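Local coordinates for protein transcriptional regulator AcuR (Rhodobacter sphaeroides 2.4.1, PDB 3BRU) that represses transcription of its own operon as a TetR-family DNA-binding regulator, probably by binding two operator sequences in the promoter, at residues A75-D86 and P141-V151. Residues are numbered along the deposited sequence; the frame is centred on the assembly and turned at random.
Sequences ADFGLALIEAYD and PDDFRAALIGV
Phe144 and Ile82 are the two knobs of a parallel helix pair packed knobs-into-holes, where helix 74-97, the long helix that leads out of the TetR-type DNA-binding domain, lies against helix 143-167 of the C-terminal domain. The segment axes run 5° apart and 10.5 Å from each other at closest approach. The ring of Phe144 enters a hole made by Ala75, Gly78, Leu79 and Ile82. With CG anti to its carbonyl carbon (chi1 -75°), the ring reaches across until CZ lies 3.5 Å from the backbone O of Ala75 and next to CA of Gly78, where a side chain on the glycine would run into the ring. Leu79 lies over one ring face, its CG 4.0 Å from Phe144 CE1, while its CD2 methyl extends to Ala147 CB and its CD1 meets the carboxylate of Asp143. Tyr48, from the DNA-binding domain, adds an edge-to-face ring contact to Phe144. Cut back to alanine, Phe144 would probably leave a gap beside CA of Gly78 and deprive Leu79 and Tyr48 of the ring they pack on. The return knob, Ile82, fills a hole lined by Phe144, Ala147, Leu148 and Val151. Its CD1 touches both Phe144 CD2 and, at 3.8 Å, Leu148 CD2; the Ile82 side chain runs nearly perpendicular to that of Leu148, and Leu133 of helix 129-135 touches both. Because CG2 of Ile82 stands anti to the backbone N, this branch parts from CD1 and meets Val151 CG2 at 3.7 Å. No hydrogen bond joins the two segments; they meet almost wholly by van der Waals packing. Beyond Ile82, the side chains of Asp86 and Val151 pass alongside one another, pointing opposite ways, with Asp86 OD1 4.0 Å from Val151 CG1.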
loop_
_atom_site.group_PDB
_atom_site.type_symbol
_atom_site.label_atom_id
_atom_site.label_comp_id
_atom_site.label_asym_id
_atom_site.label_seq_id
_atom_site.Cartn_x
_atom_site.Cartn_y
_atom_site.Cartn_z
ATOM N N ALA A 75 14.972 14.695 -7.609
ATOM C CA ALA A 75 15.381 13.331 -7.257
ATOM C C ALA A 75 16.359 13.290 -6.074
ATOM O O ALA A 75 16.245 12.428 -5.224
ATOM C CB ALA A 75 15.952 12.593 -8.483
ATOM N N ASP A 76 17.303 14.216 -6.012
ATOM C CA ASP A 76 18.294 14.271 -4.936
ATOM C C ASP A 76 17.615 14.699 -3.622
ATOM O O ASP A 76 17.931 14.189 -2.542
ATOM C CB ASP A 76 19.400 15.265 -5.327
ATOM C CG ASP A 76 20.647 15.189 -4.406
ATOM O OD1 ASP A 76 21.048 14.049 -4.056
ATOM O OD2 ASP A 76 21.246 16.257 -4.043
ATOM N N PHE A 77 16.690 15.652 -3.739
ATOM C CA PHE A 77 15.747 16.024 -2.683
ATOM C C PHE A 77 14.893 14.882 -2.125
ATOM O O PHE A 77 14.876 14.653 -0.901
ATOM C CB PHE A 77 14.843 17.152 -3.179
ATOM C CG PHE A 77 13.946 17.731 -2.122
ATOM C CD1 PHE A 77 14.447 18.167 -0.915
ATOM C CD2 PHE A 77 12.584 17.854 -2.345
ATOM C CE1 PHE A 77 13.630 18.734 0.028
ATOM C CE2 PHE A 77 11.762 18.395 -1.394
ATOM C CZ PHE A 77 12.284 18.848 -0.221
ATOM N N GLY A 78 14.159 14.196 -2.997
ATOM C CA GLY A 78 13.472 12.963 -2.624
ATOM C C GLY A 78 14.310 11.934 -1.854
ATOM O O GLY A 78 13.829 11.377 -0.871
ATOM N N LEU A 79 15.554 11.662 -2.273
ATOM C CA LEU A 79 16.439 10.755 -1.515
ATOM C C LEU A 79 16.858 11.267 -0.154
ATOM O O LEU A 79 17.000 10.494 0.786
ATOM C CB LEU A 79 17.690 10.394 -2.319
ATOM C CG LEU A 79 17.459 9.490 -3.535
ATOM C CD1 LEU A 79 18.672 9.552 -4.464
ATOM C CD2 LEU A 79 17.193 8.066 -3.097
ATOM N N ALA A 80 17.079 12.568 -0.056
ATOM C CA ALA A 80 17.330 13.233 1.210
ATOM C C ALA A 80 16.130 13.103 2.139
ATOM O O ALA A 80 16.306 12.989 3.353
ATOM C CB ALA A 80 17.665 14.734 0.993
ATOM N N LEU A 81 14.915 13.161 1.583
ATOM C CA LEU A 81 13.705 13.012 2.406
ATOM C C LEU A 81 13.576 11.613 2.952
ATOM O O LEU A 81 13.150 11.459 4.067
ATOM C CB LEU A 81 12.414 13.402 1.667
ATOM C CG LEU A 81 12.288 14.857 1.241
ATOM C CD1 LEU A 81 11.083 15.015 0.309
ATOM C CD2 LEU A 81 12.201 15.777 2.446
ATOM N N ILE A 82 13.902 10.608 2.144
ATOM C CA ILE A 82 13.920 9.226 2.616
ATOM C C ILE A 82 14.947 9.056 3.762
ATOM O O ILE A 82 14.620 8.474 4.793
ATOM C CB ILE A 82 14.227 8.225 1.472
ATOM C CG1 ILE A 82 13.102 8.167 0.455
ATOM C CG2 ILE A 82 14.509 6.826 2.014
ATOM C CD1 ILE A 82 13.605 7.608 -0.902
ATOM N N GLU A 83 16.169 9.567 3.587
ATOM C CA GLU A 83 17.173 9.564 4.677
ATOM C C GLU A 83 16.691 10.295 5.925
ATOM O O GLU A 83 16.975 9.863 7.038
ATOM C CB GLU A 83 18.513 10.123 4.216
ATOM C CG GLU A 83 19.196 9.216 3.222
ATOM C CD GLU A 83 20.314 9.893 2.384
ATOM O OE1 GLU A 83 20.367 11.158 2.275
ATOM O OE2 GLU A 83 21.157 9.138 1.823
ATOM N N ALA A 84 15.931 11.373 5.756
ATOM C CA ALA A 84 15.439 12.126 6.931
ATOM C C ALA A 84 14.364 11.342 7.674
ATOM O O ALA A 84 14.361 11.292 8.916
ATOM C CB ALA A 84 14.916 13.524 6.529
ATOM N N TYR A 85 13.461 10.741 6.897
ATOM C CA TYR A 85 12.364 9.927 7.394
ATOM C C TYR A 85 12.899 8.661 8.075
ATOM O O TYR A 85 12.460 8.299 9.154
ATOM C CB TYR A 85 11.406 9.587 6.258
ATOM C CG TYR A 85 10.119 8.960 6.732
ATOM C CD1 TYR A 85 9.043 9.756 7.152
ATOM C CD2 TYR A 85 9.982 7.579 6.790
ATOM C CE1 TYR A 85 7.842 9.185 7.583
ATOM C CE2 TYR A 85 8.801 6.991 7.238
ATOM C CZ TYR A 85 7.741 7.794 7.634
ATOM O OH TYR A 85 6.596 7.203 8.096
ATOM N N ASP A 86 13.872 8.000 7.466
ATOM C CA ASP A 86 14.532 6.896 8.164
ATOM C C ASP A 86 15.050 7.276 9.573
ATOM O O ASP A 86 14.958 6.484 10.496
ATOM C CB ASP A 86 15.698 6.352 7.346
ATOM C CG ASP A 86 16.157 4.962 7.826
ATOM O OD1 ASP A 86 15.469 4.294 8.649
ATOM O OD2 ASP A 86 17.209 4.507 7.348
ATOM N N PRO A 141 12.656 7.734 -10.194
ATOM C CA PRO A 141 14.042 7.461 -10.654
ATOM C C PRO A 141 14.506 6.127 -10.076
ATOM O O PRO A 141 14.157 5.827 -8.935
ATOM C CB PRO A 141 14.859 8.595 -10.008
ATOM C CG PRO A 141 13.868 9.687 -9.718
ATOM C CD PRO A 141 12.554 9.008 -9.444
ATOM N N ASP A 142 15.267 5.316 -10.804
ATOM C CA ASP A 142 15.564 3.980 -10.237
ATOM C C ASP A 142 16.426 3.887 -8.957
ATOM O O ASP A 142 16.367 2.872 -8.275
ATOM C CB ASP A 142 15.899 2.914 -11.287
ATOM C CG ASP A 142 14.664 1.970 -11.586
ATOM O OD1 ASP A 142 13.751 2.370 -12.372
ATOM O OD2 ASP A 142 14.603 0.826 -11.029
ATOM N N ASP A 143 17.154 4.954 -8.614
ATOM C CA ASP A 143 17.835 5.114 -7.292
ATOM C C ASP A 143 16.949 4.828 -6.061
ATOM O O ASP A 143 17.404 4.307 -5.041
ATOM C CB ASP A 143 18.335 6.559 -7.144
ATOM C CG ASP A 143 19.791 6.725 -7.539
ATOM O OD1 ASP A 143 20.351 5.794 -8.158
ATOM O OD2 ASP A 143 20.394 7.786 -7.230
ATOM N N PHE A 144 15.682 5.213 -6.177
ATOM C CA PHE A 144 14.717 5.113 -5.106
ATOM C C PHE A 144 14.450 3.661 -4.681
ATOM O O PHE A 144 14.261 3.418 -3.495
ATOM C CB PHE A 144 13.421 5.809 -5.525
ATOM C CG PHE A 144 13.504 7.311 -5.497
ATOM C CD1 PHE A 144 14.443 7.995 -6.264
ATOM C CD2 PHE A 144 12.648 8.051 -4.709
ATOM C CE1 PHE A 144 14.519 9.401 -6.222
ATOM C CE2 PHE A 144 12.713 9.450 -4.687
ATOM C CZ PHE A 144 13.641 10.114 -5.454
ATOM N N ARG A 145 14.464 2.712 -5.623
ATOM C CA ARG A 145 14.157 1.321 -5.319
ATOM C C ARG A 145 14.973 0.767 -4.124
ATOM O O ARG A 145 14.394 0.333 -3.112
ATOM C CB ARG A 145 14.281 0.431 -6.573
ATOM C CG ARG A 145 13.467 -0.879 -6.500
ATOM C CD ARG A 145 13.483 -1.739 -7.834
ATOM N NE ARG A 145 12.942 -1.009 -8.998
ATOM C CZ ARG A 145 11.642 -0.814 -9.241
ATOM N NH1 ARG A 145 11.235 -0.111 -10.304
ATOM N NH2 ARG A 145 10.732 -1.312 -8.424
ATOM N N ALA A 146 16.296 0.814 -4.231
ATOM C CA ALA A 146 17.181 0.305 -3.197
ATOM C C ALA A 146 17.070 1.131 -1.916
ATOM O O ALA A 146 17.194 0.595 -0.798
ATOM C CB ALA A 146 18.622 0.303 -3.707
ATOM N N ALA A 147 16.847 2.438 -2.067
ATOM C CA ALA A 147 16.756 3.298 -0.904
ATOM C C ALA A 147 15.481 2.948 -0.139
ATOM O O ALA A 147 15.526 2.762 1.077
ATOM C CB ALA A 147 16.784 4.742 -1.299
ATOM N N LEU A 148 14.355 2.799 -0.853
ATOM C CA LEU A 148 13.086 2.446 -0.194
ATOM C C LEU A 148 13.125 1.046 0.427
ATOM O O LEU A 148 12.689 0.857 1.568
ATOM C CB LEU A 148 11.896 2.583 -1.128
ATOM C CG LEU A 148 11.540 3.983 -1.629
ATOM C CD1 LEU A 148 10.585 3.761 -2.829
ATOM C CD2 LEU A 148 10.935 4.909 -0.460
ATOM N N ILE A 149 13.646 0.077 -0.316
ATOM C CA ILE A 149 13.744 -1.293 0.168
ATOM C C ILE A 149 14.666 -1.361 1.411
ATOM O O ILE A 149 14.400 -2.116 2.363
ATOM C CB ILE A 149 14.207 -2.274 -0.955
ATOM C CG1 ILE A 149 13.171 -2.330 -2.084
ATOM C CG2 ILE A 149 14.370 -3.697 -0.407
ATOM C CD1 ILE A 149 13.592 -3.222 -3.307
ATOM N N GLY A 150 15.739 -0.579 1.396
ATOM C CA GLY A 150 16.691 -0.524 2.501
ATOM C C GLY A 150 16.030 -0.147 3.814
ATOM O O GLY A 150 16.280 -0.788 4.849
ATOM N N VAL A 151 15.185 0.884 3.789
ATOM C CA VAL A 151 14.503 1.369 4.995
ATOM C C VAL A 151 13.542 0.289 5.577
ATOM O O VAL A 151 13.551 0.008 6.783
ATOM C CB VAL A 151 13.727 2.655 4.671
ATOM C CG1 VAL A 151 12.918 3.116 5.830
ATOM C CG2 VAL A 151 14.688 3.784 4.194
#